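Local atomic coordinates of Rab5 protein, putative (Plasmodium falciparum, PDB entry 3CLV), a protein that is probably a small Ras-family protein of the Rab type, built on the P-loop nucleotide-binding fold and holding guanosine-5'-diphosphate in this model. Residues 138-143 / 174-179; 147-152 / 196-201; 9-14 / 98-103; 46-51 / 90-95. All blocks are in the same frame, centred on the assembly; numbering follows the deposited sequence.

Interaction 1: residues 138-143 / 174-179; sequences WVNQLK and QDNNLL
Val-139 and Leu-178 meet end-on, methyl against methyl, and make the apolar half of this contact. CG1 of Val-139, set anti to its backbone N (chi1 165°), lies 3.8 Å from CD2 of Leu-178, while its CG2 touches the other leucine methyl, CD1. Lys-143 comes in one helical turn further on and crosses the side chain of Asn-176 at about a right angle. Its chain bends at its last two torsions (chi3 111°, chi4 -69°), bringing CE of Lys-143 within 3.0 Å of the carbonyl O of Asn-176; NZ, 3.6 Å from that O, makes no hydrogen bond to it. ND2 of Asn-176 is bonded to the carbonyl of Tyr-172, and its OD1 faces OD1 of Asn-140 at 4.1 Å. Asn-177, at positive phi, is the C-prime residue of a Schellman motif that ends helix 166-175 and turns the chain so that Leu-178 points back at helix 129-145. Behind this surface seam between helix 129-145 and the turn that follows helix 166-175, Leu-178 and Lys-143 both rest on Ile-150 of strand 149-155, Val-139 and Leu-178 touch Tyr-172, and Leu-179 begins the outermost strand 179-183.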
loop_
_atom_site.group_PDB
_atom_site.type_symbol
_atom_site.label_atom_id
_atom_site.label_comp_id
_atom_site.label_asym_id
_atom_site.label_seq_id
_atom_site.Cartn_x
_atom_site.Cartn_y
_atom_site.Cartn_z
ATOM N N TRP A 138 16.725 1.059 -9.998
ATOM C CA TRP A 138 15.645 1.162 -9.015
ATOM C C TRP A 138 15.899 2.214 -7.940
ATOM O O TRP A 138 14.967 2.924 -7.538
ATOM C CB TRP A 138 15.326 -0.188 -8.364
ATOM C CG TRP A 138 14.480 -1.060 -9.241
ATOM C CD1 TRP A 138 13.330 -0.703 -9.911
ATOM C CD2 TRP A 138 14.699 -2.437 -9.523
ATOM N NE1 TRP A 138 12.841 -1.781 -10.617
ATOM C CE2 TRP A 138 13.662 -2.858 -10.400
ATOM C CE3 TRP A 138 15.687 -3.358 -9.139
ATOM C CZ2 TRP A 138 13.570 -4.178 -10.884
ATOM C CZ3 TRP A 138 15.605 -4.665 -9.623
ATOM C CH2 TRP A 138 14.548 -5.062 -10.492
ATOM N N VAL A 139 17.145 2.307 -7.484
ATOM C CA VAL A 139 17.526 3.325 -6.500
ATOM C C VAL A 139 17.240 4.735 -7.041
ATOM O O VAL A 139 16.657 5.566 -6.339
ATOM C CB VAL A 139 19.003 3.187 -6.070
ATOM C CG1 VAL A 139 19.498 4.448 -5.337
ATOM C CG2 VAL A 139 19.227 1.902 -5.211
ATOM N N ASN A 140 17.634 4.982 -8.290
ATOM C CA ASN A 140 17.344 6.255 -8.967
ATOM C C ASN A 140 15.859 6.576 -9.065
ATOM O O ASN A 140 15.450 7.700 -8.805
ATOM C CB ASN A 140 18.050 6.317 -10.338
ATOM C CG ASN A 140 19.559 6.416 -10.205
ATOM O OD1 ASN A 140 20.072 6.986 -9.245
ATOM N ND2 ASN A 140 20.275 5.852 -11.162
ATOM N N GLN A 141 15.041 5.572 -9.396
ATOM C CA GLN A 141 13.592 5.739 -9.430
ATOM C C GLN A 141 13.039 6.057 -8.053
ATOM O O GLN A 141 12.174 6.924 -7.901
ATOM C CB GLN A 141 12.904 4.459 -9.908
ATOM C CG GLN A 141 12.921 4.201 -11.377
ATOM C CD GLN A 141 12.018 3.024 -11.764
ATOM O OE1 GLN A 141 11.714 2.150 -10.946
ATOM N NE2 GLN A 141 11.570 3.019 -13.012
ATOM N N LEU A 142 13.511 5.328 -7.043
ATOM C CA LEU A 142 13.015 5.541 -5.680
ATOM C C LEU A 142 13.369 6.925 -5.124
ATOM O O LEU A 142 12.518 7.593 -4.507
ATOM C CB LEU A 142 13.524 4.449 -4.735
ATOM C CG LEU A 142 12.932 3.044 -4.849
ATOM C CD1 LEU A 142 13.951 2.048 -4.290
ATOM C CD2 LEU A 142 11.620 2.951 -4.082
ATOM N N LYS A 143 14.606 7.361 -5.349
ATOM C CA LYS A 143 15.046 8.701 -4.905
ATOM C C LYS A 143 14.182 9.827 -5.463
ATOM O O LYS A 143 13.953 10.818 -4.791
ATOM C CB LYS A 143 16.524 8.948 -5.235
ATOM C CG LYS A 143 17.441 7.973 -4.520
ATOM C CD LYS A 143 18.899 8.186 -4.849
ATOM C CE LYS A 143 19.635 8.722 -3.652
ATOM N NZ LYS A 143 19.264 10.122 -3.278
ATOM N N GLN A 174 27.440 5.264 -0.752
ATOM C CA GLN A 174 27.834 6.543 -0.141
ATOM C C GLN A 174 27.434 7.735 -1.011
ATOM O O GLN A 174 26.859 8.718 -0.530
ATOM C CB GLN A 174 29.346 6.569 0.079
ATOM C CG GLN A 174 29.850 5.527 1.073
ATOM C CD GLN A 174 31.371 5.484 1.169
ATOM O OE1 GLN A 174 31.947 4.466 1.551
ATOM N NE2 GLN A 174 32.024 6.590 0.826
ATOM N N ASP A 175 27.709 7.626 -2.307
ATOM C CA ASP A 175 27.425 8.692 -3.242
ATOM C C ASP A 175 25.943 8.957 -3.329
ATOM O O ASP A 175 25.512 10.087 -3.599
ATOM C CB ASP A 175 27.968 8.332 -4.624
ATOM C CG ASP A 175 29.477 8.487 -4.721
ATOM O OD1 ASP A 175 30.151 8.652 -3.677
ATOM O OD2 ASP A 175 29.983 8.426 -5.862
ATOM N N ASN A 176 25.158 7.911 -3.092
ATOM C CA ASN A 176 23.725 8.041 -3.189
ATOM C C ASN A 176 23.065 8.054 -1.840
ATOM O O ASN A 176 21.839 8.063 -1.762
ATOM C CB ASN A 176 23.152 6.965 -4.110
ATOM C CG ASN A 176 23.538 7.204 -5.554
ATOM O OD1 ASN A 176 22.811 7.863 -6.288
ATOM N ND2 ASN A 176 24.719 6.739 -5.939
ATOM N N ASN A 177 23.883 8.087 -0.783
ATOM C CA ASN A 177 23.381 8.238 0.587
ATOM C C ASN A 177 22.425 7.109 0.968
ATOM O O ASN A 177 21.327 7.336 1.466
ATOM C CB ASN A 177 22.709 9.607 0.764
ATOM C CG ASN A 177 23.604 10.752 0.311
ATOM O OD1 ASN A 177 23.393 11.317 -0.761
ATOM N ND2 ASN A 177 24.631 11.063 1.100
ATOM N N LEU A 178 22.876 5.887 0.709
ATOM C CA LEU A 178 22.117 4.677 1.011
ATOM C C LEU A 178 22.806 3.991 2.176
ATOM O O LEU A 178 24.043 4.118 2.339
ATOM C CB LEU A 178 22.154 3.723 -0.196
ATOM C CG LEU A 178 21.920 4.277 -1.602
ATOM C CD1 LEU A 178 22.056 3.172 -2.635
ATOM C CD2 LEU A 178 20.556 4.946 -1.706
ATOM N N LEU A 179 22.012 3.291 2.982
ATOM C CA LEU A 179 22.527 2.222 3.822
ATOM C C LEU A 179 23.009 1.068 2.929
ATOM O O LEU A 179 22.531 0.885 1.797
ATOM C CB LEU A 179 21.447 1.728 4.808
ATOM C CG LEU A 179 20.890 2.769 5.791
ATOM C CD1 LEU A 179 19.761 2.164 6.629
ATOM C CD2 LEU A 179 22.004 3.277 6.707
#

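Interaction 2: residues 147-152 / 196-201; sequences NYIIIL and YMLAEE
Chi1 of Ile-151, at -175°, directs CG1 away from the backbone N, which carries CD1 to Met-197 and turns the other branch, CG2, onto Leu-198. In Ile-149 chi1 is -60° instead, and here it is CG2 that lies anti to N. Both isoleucines point toward helix 191-206, which packs on the sheet of this alpha/beta, Ras-like fold, running nearly antiparallel to strand 149-155; the axes of the short segments pass 9.5 Å apart at 158°. Leu-198 touches both isoleucines. Its CB does not point straight at the strand, but the branch carrying CD2 does reach it: CD2 of Leu-198 sits 3.8 Å from CG2 of Ile-149 and 3.7 Å from CG2 of Ile-151. On the Ile-151 side, Met-197 crosses the isoleucine at about a right angle, and its CB and sulfur both approach the CD1 methyl. At the other end Glu-201 contributes only the aliphatic part of its chain, with CG lying against the methyls of Ile-149. No hydrogen bond joins the segments; the touching side-chain atoms are carbons and the methionine sulfur. Around them, Leu-198 also packs on Cys-119 and Ile-121 of strand 119-125, and Met-197 on Ile-181 of strand 179-183, so the helix spans three neighbouring strands. The closest approach between the segments is that of CG of Glu-201 to CG2 of Ile-149, 3.6 Å.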
loop_
_atom_site.group_PDB
_atom_site.type_symbol
_atom_site.label_atom_id
_atom_site.label_comp_id
_atom_site.label_asym_id
_atom_site.label_seq_id
_atom_site.Cartn_x
_atom_site.Cartn_y
_atom_site.Cartn_z
ATOM N N ASN A 147 10.541 10.189 -0.305
ATOM C CA ASN A 147 11.610 10.057 0.678
ATOM C C ASN A 147 11.557 8.623 1.196
ATOM O O ASN A 147 10.594 8.227 1.821
ATOM C CB ASN A 147 11.479 11.097 1.816
ATOM C CG ASN A 147 10.143 11.003 2.550
ATOM O OD1 ASN A 147 9.081 11.036 1.928
ATOM N ND2 ASN A 147 10.195 10.901 3.870
ATOM N N TYR A 148 12.543 7.814 0.843
ATOM C CA TYR A 148 12.611 6.463 1.371
ATOM C C TYR A 148 13.888 6.350 2.159
ATOM O O TYR A 148 14.900 6.959 1.800
ATOM C CB TYR A 148 12.623 5.416 0.239
ATOM C CG TYR A 148 11.386 5.441 -0.631
ATOM C CD1 TYR A 148 10.169 4.918 -0.177
ATOM C CD2 TYR A 148 11.430 5.999 -1.910
ATOM C CE1 TYR A 148 9.020 4.945 -0.991
ATOM C CE2 TYR A 148 10.301 6.040 -2.727
ATOM C CZ TYR A 148 9.109 5.514 -2.264
ATOM O OH TYR A 148 8.032 5.591 -3.088
ATOM N N ILE A 149 13.846 5.570 3.230
ATOM C CA ILE A 149 15.080 5.026 3.799
ATOM C C ILE A 149 15.442 3.805 2.956
ATOM O O ILE A 149 14.721 2.797 2.961
ATOM C CB ILE A 149 14.924 4.657 5.302
ATOM C CG1 ILE A 149 14.542 5.897 6.113
ATOM C CG2 ILE A 149 16.232 4.051 5.825
ATOM C CD1 ILE A 149 13.992 5.584 7.524
ATOM N N ILE A 150 16.545 3.910 2.214
ATOM C CA ILE A 150 16.950 2.870 1.259
ATOM C C ILE A 150 18.178 2.129 1.781
ATOM O O ILE A 150 19.179 2.750 2.163
ATOM C CB ILE A 150 17.256 3.439 -0.143
ATOM C CG1 ILE A 150 16.036 4.182 -0.712
ATOM C CG2 ILE A 150 17.723 2.325 -1.093
ATOM C CD1 ILE A 150 16.409 5.117 -1.863
ATOM N N ILE A 151 18.070 0.804 1.798
ATOM C CA ILE A 151 19.192 -0.074 2.083
ATOM C C ILE A 151 19.492 -0.957 0.865
ATOM O O ILE A 151 18.606 -1.661 0.338
ATOM C CB ILE A 151 19.012 -0.863 3.405
ATOM C CG1 ILE A 151 20.273 -1.676 3.743
ATOM C CG2 ILE A 151 17.706 -1.730 3.409
ATOM C CD1 ILE A 151 20.403 -1.905 5.281
ATOM N N LEU A 152 20.736 -0.870 0.402
ATOM C CA LEU A 152 21.184 -1.658 -0.730
ATOM C C LEU A 152 21.777 -2.924 -0.140
ATOM O O LEU A 152 22.627 -2.859 0.756
ATOM C CB LEU A 152 22.201 -0.878 -1.566
ATOM C CG LEU A 152 22.847 -1.601 -2.743
ATOM C CD1 LEU A 152 21.790 -1.880 -3.832
ATOM C CD2 LEU A 152 23.986 -0.741 -3.314
ATOM N N TYR A 196 17.795 -4.279 11.519
ATOM C CA TYR A 196 18.373 -3.534 12.654
ATOM C C TYR A 196 18.780 -2.144 12.187
ATOM O O TYR A 196 18.458 -1.144 12.845
ATOM C CB TYR A 196 19.597 -4.245 13.259
ATOM C CG TYR A 196 19.300 -5.569 13.956
ATOM C CD1 TYR A 196 17.999 -5.947 14.272
ATOM C CD2 TYR A 196 20.338 -6.426 14.324
ATOM C CE1 TYR A 196 17.732 -7.166 14.905
ATOM C CE2 TYR A 196 20.082 -7.639 14.952
ATOM C CZ TYR A 196 18.780 -7.999 15.236
ATOM O OH TYR A 196 18.530 -9.197 15.876
ATOM N N MET A 197 19.478 -2.103 11.051
ATOM C CA MET A 197 19.956 -0.868 10.435
ATOM C C MET A 197 18.799 0.052 10.044
ATOM O O MET A 197 18.830 1.266 10.330
ATOM C CB MET A 197 20.835 -1.184 9.218
ATOM C CG MET A 197 22.222 -1.804 9.565
ATOM S SD MET A 197 23.248 -2.094 8.098
ATOM C CE MET A 197 23.763 -0.443 7.695
ATOM N N LEU A 198 17.779 -0.528 9.399
ATOM C CA LEU A 198 16.563 0.210 9.049
ATOM C C LEU A 198 15.856 0.772 10.269
ATOM O O LEU A 198 15.464 1.936 10.274
ATOM C CB LEU A 198 15.586 -0.674 8.266
ATOM C CG LEU A 198 15.958 -0.992 6.813
ATOM C CD1 LEU A 198 14.922 -1.945 6.189
ATOM C CD2 LEU A 198 16.071 0.308 6.002
ATOM N N ALA A 199 15.660 -0.067 11.284
ATOM C CA ALA A 199 14.998 0.354 12.511
ATOM C C ALA A 199 15.766 1.492 13.214
ATOM O O ALA A 199 15.150 2.476 13.669
ATOM C CB ALA A 199 14.770 -0.846 13.446
ATOM N N GLU A 200 17.093 1.369 13.292
ATOM C CA GLU A 200 17.941 2.461 13.835
ATOM C C GLU A 200 17.697 3.779 13.077
ATOM O O GLU A 200 17.535 4.841 13.670
ATOM C CB GLU A 200 19.431 2.082 13.773
ATOM C CG GLU A 200 19.820 0.941 14.720
ATOM C CD GLU A 200 21.180 0.312 14.408
ATOM O OE1 GLU A 200 21.734 0.513 13.303
ATOM O OE2 GLU A 200 21.697 -0.412 15.283
ATOM N N GLU A 201 17.663 3.690 11.749
ATOM C CA GLU A 201 17.403 4.839 10.904
ATOM C C GLU A 201 15.970 5.412 11.071
ATOM O O GLU A 201 15.798 6.627 11.108
ATOM C CB GLU A 201 17.687 4.470 9.448
ATOM C CG GLU A 201 17.908 5.663 8.550
ATOM C CD GLU A 201 19.165 6.461 8.888
ATOM O OE1 GLU A 201 20.153 5.907 9.441
ATOM O OE2 GLU A 201 19.150 7.658 8.571
#

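Interaction 3: residues 9-14 / 98-103; sequences KTVLLG and WDTAGQ
Two parallel strands at the heart of the Ras-like sheet meet here, one running into the probable P-loop at Gly-14, the other into the Asp-Thr-Ala-Gly-Gln sequence characteristic of the family. Three straight backbone bonds knit them: Trp-98 N to Thr-10 O (2.8 Å), Leu-12 N to Trp-98 O (2.8 Å) and Thr-100 N to Leu-12 O (3.0 Å). Lys-9, fully extended, lays its end over one face of the Trp-98 indole. CE sits 3.5 Å from the centroid of the six-membered ring of Trp-98, a CH-pi contact, and NZ follows at 3.8 Å as a cation-pi pair. NZ is also bonded to the carbonyls of Arg-115 and Leu-112, which probably fixes the ammonium above the ring. Further along, CG2 of Thr-100 meets CG2 of Val-11 at 3.8 Å, while its OG1 bonds Glu-104. In an Asx turn OD1 of Asp-99, a side chain about 5 Å from the bound guanosine-5'-diphosphate, accepts from Ala-101 N, which meets it from above the carboxylate plane (132°). Trp-98 stacks edge-to-face with Phe-44 and touches Tyr-113, consistent with the aromatic triad of Rab proteins. Helix 20-29 lies against Leu-12 and Asp-99, helix 110-114 against Val-11 and Trp-98, and strand 119-125 flanks 9-13.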
loop_
_atom_site.group_PDB
_atom_site.type_symbol
_atom_site.label_atom_id
_atom_site.label_comp_id
_atom_site.label_asym_id
_atom_site.label_seq_id
_atom_site.Cartn_x
_atom_site.Cartn_y
_atom_site.Cartn_z
ATOM N N LYS A 9 5.615 0.337 6.219
ATOM C CA LYS A 9 5.636 -0.337 4.915
ATOM C C LYS A 9 7.052 -0.357 4.355
ATOM O O LYS A 9 7.736 0.675 4.321
ATOM C CB LYS A 9 4.662 0.300 3.918
ATOM C CG LYS A 9 4.645 -0.378 2.533
ATOM C CD LYS A 9 3.582 0.279 1.636
ATOM C CE LYS A 9 3.504 -0.396 0.273
ATOM N NZ LYS A 9 2.455 0.280 -0.582
ATOM N N THR A 10 7.491 -1.547 3.942
ATOM C CA THR A 10 8.850 -1.754 3.463
ATOM C C THR A 10 8.790 -2.556 2.181
ATOM O O THR A 10 8.336 -3.713 2.180
ATOM C CB THR A 10 9.686 -2.471 4.541
ATOM O OG1 THR A 10 9.730 -1.650 5.707
ATOM C CG2 THR A 10 11.092 -2.774 4.055
ATOM N N VAL A 11 9.209 -1.933 1.075
ATOM C CA VAL A 11 9.259 -2.632 -0.204
ATOM C C VAL A 11 10.564 -3.423 -0.314
ATOM O O VAL A 11 11.674 -2.887 -0.130
ATOM C CB VAL A 11 9.014 -1.726 -1.451
ATOM C CG1 VAL A 11 10.012 -0.547 -1.532
ATOM C CG2 VAL A 11 9.072 -2.550 -2.761
ATOM N N LEU A 12 10.414 -4.710 -0.597
ATOM C CA LEU A 12 11.559 -5.563 -0.836
ATOM C C LEU A 12 11.635 -5.818 -2.332
ATOM O O LEU A 12 10.774 -6.486 -2.914
ATOM C CB LEU A 12 11.438 -6.859 -0.015
ATOM C CG LEU A 12 12.470 -7.964 -0.247
ATOM C CD1 LEU A 12 13.890 -7.496 -0.009
ATOM C CD2 LEU A 12 12.137 -9.129 0.686
ATOM N N LEU A 13 12.669 -5.252 -2.949
ATOM C CA LEU A 13 12.761 -5.100 -4.381
ATOM C C LEU A 13 14.090 -5.653 -4.889
ATOM O O LEU A 13 15.107 -5.536 -4.217
ATOM C CB LEU A 13 12.656 -3.601 -4.719
ATOM C CG LEU A 13 12.911 -3.081 -6.123
ATOM C CD1 LEU A 13 11.768 -3.472 -7.062
ATOM C CD2 LEU A 13 13.037 -1.559 -6.071
ATOM N N GLY A 14 14.079 -6.229 -6.088
ATOM C CA GLY A 14 15.305 -6.733 -6.727
ATOM C C GLY A 14 14.923 -7.651 -7.867
ATOM O O GLY A 14 13.773 -8.102 -7.941
ATOM N N TRP A 98 6.668 -5.967 1.879
ATOM C CA TRP A 98 6.041 -6.326 0.637
ATOM C C TRP A 98 7.135 -6.768 -0.324
ATOM O O TRP A 98 7.898 -5.934 -0.827
ATOM C CB TRP A 98 5.281 -5.126 0.038
ATOM C CG TRP A 98 4.097 -4.601 0.852
ATOM C CD1 TRP A 98 3.969 -4.571 2.206
ATOM C CD2 TRP A 98 2.923 -3.977 0.325
ATOM N NE1 TRP A 98 2.764 -4.009 2.561
ATOM C CE2 TRP A 98 2.108 -3.629 1.419
ATOM C CE3 TRP A 98 2.470 -3.697 -0.975
ATOM C CZ2 TRP A 98 0.875 -2.996 1.260
ATOM C CZ3 TRP A 98 1.252 -3.073 -1.134
ATOM C CH2 TRP A 98 0.460 -2.736 -0.019
ATOM N N ASP A 99 7.175 -8.066 -0.624
ATOM C CA ASP A 99 8.150 -8.618 -1.575
ATOM C C ASP A 99 7.575 -8.544 -2.977
ATOM O O ASP A 99 6.560 -9.176 -3.264
ATOM C CB ASP A 99 8.487 -10.069 -1.201
ATOM C CG ASP A 99 9.441 -10.754 -2.177
ATOM O OD1 ASP A 99 10.009 -10.086 -3.069
ATOM O OD2 ASP A 99 9.628 -11.998 -2.027
ATOM N N THR A 100 8.215 -7.754 -3.843
ATOM C CA THR A 100 7.704 -7.579 -5.213
ATOM C C THR A 100 7.543 -8.938 -5.917
ATOM O O THR A 100 6.614 -9.120 -6.702
ATOM C CB THR A 100 8.570 -6.610 -6.058
ATOM O OG1 THR A 100 9.929 -7.056 -6.058
ATOM C CG2 THR A 100 8.518 -5.190 -5.475
ATOM N N ALA A 101 8.451 -9.868 -5.617
ATOM C CA ALA A 101 8.355 -11.302 -5.987
ATOM C C ALA A 101 8.040 -11.589 -7.447
ATOM O O ALA A 101 7.385 -12.603 -7.749
ATOM C CB ALA A 101 7.336 -12.030 -5.100
ATOM N N GLY A 102 8.508 -10.720 -8.340
ATOM C CA GLY A 102 8.260 -10.874 -9.778
ATOM C C GLY A 102 7.511 -9.691 -10.383
ATOM O O GLY A 102 7.649 -9.420 -11.578
ATOM N N GLN A 103 6.745 -8.972 -9.560
ATOM C CA GLN A 103 5.959 -7.824 -10.036
ATOM C C GLN A 103 6.785 -6.582 -10.380
ATOM O O GLN A 103 6.285 -5.651 -11.020
ATOM C CB GLN A 103 4.847 -7.475 -9.038
ATOM C CG GLN A 103 3.888 -8.643 -8.748
ATOM C CD GLN A 103 2.836 -8.830 -9.829
ATOM O OE1 GLN A 103 2.980 -8.341 -10.938
ATOM N NE2 GLN A 103 1.756 -9.526 -9.490
#

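Interaction 4: residues 46-51 / 90-95; sequences TYVVNL and LCNIKF
Asn-50 and Asn-92 meet side chain to side chain: ND2 of Asn-50 donates to OD1 of Asn-92 at 3.1 Å, almost straight (170°). OD1 lies in the amide plane of Asn-50, and ND2 approaches in the carbonyl plane of Asn-92, on a lone pair of OD1. The two amide planes are nevertheless turned 48° apart. With chi1 of Asn-50 at -174°, CG stands anti to the backbone N as ND2 reaches across. CG1 of Val-48 lies 3.6 Å from the same OD1 of Asn-92, and its CG2 rests on the aliphatic chain of Lys-94. Val-48, Asn-50, Asn-92 and Lys-94 thus form the more polar face of the ladder. On the face of Val-49, Ile-93 and Phe-95, CG2 of Val-49 comes to the edge of the Phe-95 ring, 3.6 Å from CE2. Leu-51, just beyond the strand, meets CD1 of Ile-93 with its own CD1 at 3.8 Å. The setting is the antiparallel pair at the edge of the Ras-like sheet, its two strands joined by a long connection. Tyr-47 and Phe-95, like Val-49 and Ile-93, are hydrogen-bonded pairs, the shortest bond running from Phe-95 N to Tyr-47 O at 2.6 Å. Leu-51 N to Cys-91 O, 2.9 Å, extends the ladder past the last bridge. Farther out, Phe-95 meets Phe-195 edge-to-face and packs on Leu-198 of helix 191-206, Leu-51 touches Tyr-203, and Thr-46 packs on Arg-115 of the second subunit.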
loop_
_atom_site.group_PDB
_atom_site.type_symbol
_atom_site.label_atom_id
_atom_site.label_comp_id
_atom_site.label_asym_id
_atom_site.label_seq_id
_atom_site.Cartn_x
_atom_site.Cartn_y
_atom_site.Cartn_z
ATOM N N THR A 46 5.446 -9.702 8.138
ATOM C CA THR A 46 5.790 -8.675 9.128
ATOM C C THR A 46 7.002 -9.101 9.966
ATOM O O THR A 46 7.349 -10.281 10.028
ATOM C CB THR A 46 4.589 -8.261 10.008
ATOM O OG1 THR A 46 4.154 -9.376 10.801
ATOM C CG2 THR A 46 3.426 -7.805 9.144
ATOM N N TYR A 47 7.666 -8.127 10.574
ATOM C CA TYR A 47 8.814 -8.406 11.404
ATOM C C TYR A 47 8.991 -7.256 12.366
ATOM O O TYR A 47 8.845 -6.085 11.989
ATOM C CB TYR A 47 10.074 -8.603 10.555
ATOM C CG TYR A 47 11.274 -9.000 11.375
ATOM C CD1 TYR A 47 11.358 -10.282 11.936
ATOM C CD2 TYR A 47 12.312 -8.096 11.613
ATOM C CE1 TYR A 47 12.444 -10.661 12.689
ATOM C CE2 TYR A 47 13.417 -8.467 12.372
ATOM C CZ TYR A 47 13.469 -9.756 12.908
ATOM O OH TYR A 47 14.532 -10.164 13.677
ATOM N N VAL A 48 9.293 -7.592 13.617
ATOM C CA VAL A 48 9.437 -6.579 14.646
ATOM C C VAL A 48 10.879 -6.536 15.127
ATOM O O VAL A 48 11.477 -7.567 15.423
ATOM C CB VAL A 48 8.497 -6.854 15.835
ATOM C CG1 VAL A 48 8.672 -5.785 16.910
ATOM C CG2 VAL A 48 7.050 -6.923 15.367
ATOM N N VAL A 49 11.441 -5.340 15.184
ATOM C CA VAL A 49 12.724 -5.122 15.828
ATOM C C VAL A 49 12.428 -4.304 17.075
ATOM O O VAL A 49 11.798 -3.247 16.996
ATOM C CB VAL A 49 13.719 -4.312 14.941
ATOM C CG1 VAL A 49 15.001 -3.992 15.722
ATOM C CG2 VAL A 49 14.063 -5.054 13.652
ATOM N N ASN A 50 12.855 -4.792 18.231
ATOM C CA ASN A 50 12.876 -3.920 19.405
ATOM C C ASN A 50 14.309 -3.465 19.649
ATOM O O ASN A 50 15.202 -4.291 19.865
ATOM C CB ASN A 50 12.260 -4.591 20.637
ATOM C CG ASN A 50 12.152 -3.637 21.826
ATOM O OD1 ASN A 50 13.123 -3.435 22.554
ATOM N ND2 ASN A 50 10.970 -3.046 22.018
ATOM N N LEU A 51 14.518 -2.152 19.591
ATOM C CA LEU A 51 15.862 -1.576 19.587
ATOM C C LEU A 51 16.593 -1.711 20.925
ATOM O O LEU A 51 17.821 -1.796 20.950
ATOM C CB LEU A 51 15.826 -0.115 19.122
ATOM C CG LEU A 51 15.677 0.158 17.613
ATOM C CD1 LEU A 51 15.686 1.649 17.376
ATOM C CD2 LEU A 51 16.777 -0.507 16.779
ATOM N N LEU A 90 8.811 4.470 21.211
ATOM C CA LEU A 90 9.198 4.681 19.810
ATOM C C LEU A 90 10.013 3.535 19.210
ATOM O O LEU A 90 10.048 3.366 17.987
ATOM C CB LEU A 90 9.988 5.993 19.663
ATOM C CG LEU A 90 9.445 7.312 20.227
ATOM C CD1 LEU A 90 10.444 8.422 19.977
ATOM C CD2 LEU A 90 8.078 7.685 19.647
ATOM N N CYS A 91 10.646 2.747 20.073
ATOM C CA CYS A 91 11.731 1.859 19.665
ATOM C C CYS A 91 11.317 0.405 19.441
ATOM O O CYS A 91 12.177 -0.476 19.274
ATOM C CB CYS A 91 12.852 1.913 20.699
ATOM S SG CYS A 91 12.418 1.027 22.198
ATOM N N ASN A 92 10.016 0.150 19.470
ATOM C CA ASN A 92 9.493 -1.124 19.017
ATOM C C ASN A 92 9.013 -0.934 17.583
ATOM O O ASN A 92 7.933 -0.387 17.343
ATOM C CB ASN A 92 8.361 -1.596 19.922
ATOM C CG ASN A 92 8.002 -3.052 19.692
ATOM O OD1 ASN A 92 8.761 -3.962 20.053
ATOM N ND2 ASN A 92 6.831 -3.281 19.104
ATOM N N ILE A 93 9.836 -1.368 16.635
ATOM C CA ILE A 93 9.606 -1.055 15.227
ATOM C C ILE A 93 9.144 -2.265 14.425
ATOM O O ILE A 93 9.868 -3.260 14.289
ATOM C CB ILE A 93 10.848 -0.377 14.605
ATOM C CG1 ILE A 93 11.038 0.992 15.270
ATOM C CG2 ILE A 93 10.708 -0.243 13.074
ATOM C CD1 ILE A 93 12.469 1.371 15.468
ATOM N N LYS A 94 7.918 -2.165 13.916
ATOM C CA LYS A 94 7.293 -3.243 13.161
ATOM C C LYS A 94 7.338 -2.958 11.660
ATOM O O LYS A 94 6.884 -1.911 11.201
ATOM C CB LYS A 94 5.859 -3.429 13.630
ATOM C CG LYS A 94 5.071 -4.464 12.854
ATOM C CD LYS A 94 3.743 -4.670 13.547
ATOM C CE LYS A 94 2.792 -5.465 12.694
ATOM N NZ LYS A 94 1.590 -5.824 13.513
ATOM N N PHE A 95 7.925 -3.890 10.912
ATOM C CA PHE A 95 8.036 -3.781 9.460
ATOM C C PHE A 95 6.908 -4.540 8.784
ATOM O O PHE A 95 6.629 -5.671 9.170
ATOM C CB PHE A 95 9.390 -4.339 8.987
ATOM C CG PHE A 95 10.565 -3.537 9.468
ATOM C CD1 PHE A 95 11.017 -2.434 8.737
ATOM C CD2 PHE A 95 11.213 -3.870 10.659
ATOM C CE1 PHE A 95 12.105 -1.673 9.177
ATOM C CE2 PHE A 95 12.301 -3.115 11.121
ATOM C CZ PHE A 95 12.756 -2.009 10.371
#

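Interaction 3 is the buried one, its backbone bonds running toward the nucleotide at Asp-99, with a lysine-indole contact at the far end, whereas interaction 1 lies at the surface. Interactions 2 and 4 are partly buried, and they meet: Ala-199 and Leu-198 of the helix in interaction 2 pack on Ile-93 and Phe-95 of interaction 4. Interactions 3 and 4 share strand 92-99, used parallel with 8-13 and antiparallel with 43-50. Interaction 1 joins interaction 2 through the backbone of Leu-179, and Trp-138 and Leu-142 reach Leu-13 of interaction 3. Hydrogen bonds cross only interactions 3 and 4, the strand pairs; interactions 1 and 2 are held by side-chain packing, with Lys-143 and Asn-176 at the surface in interaction 1.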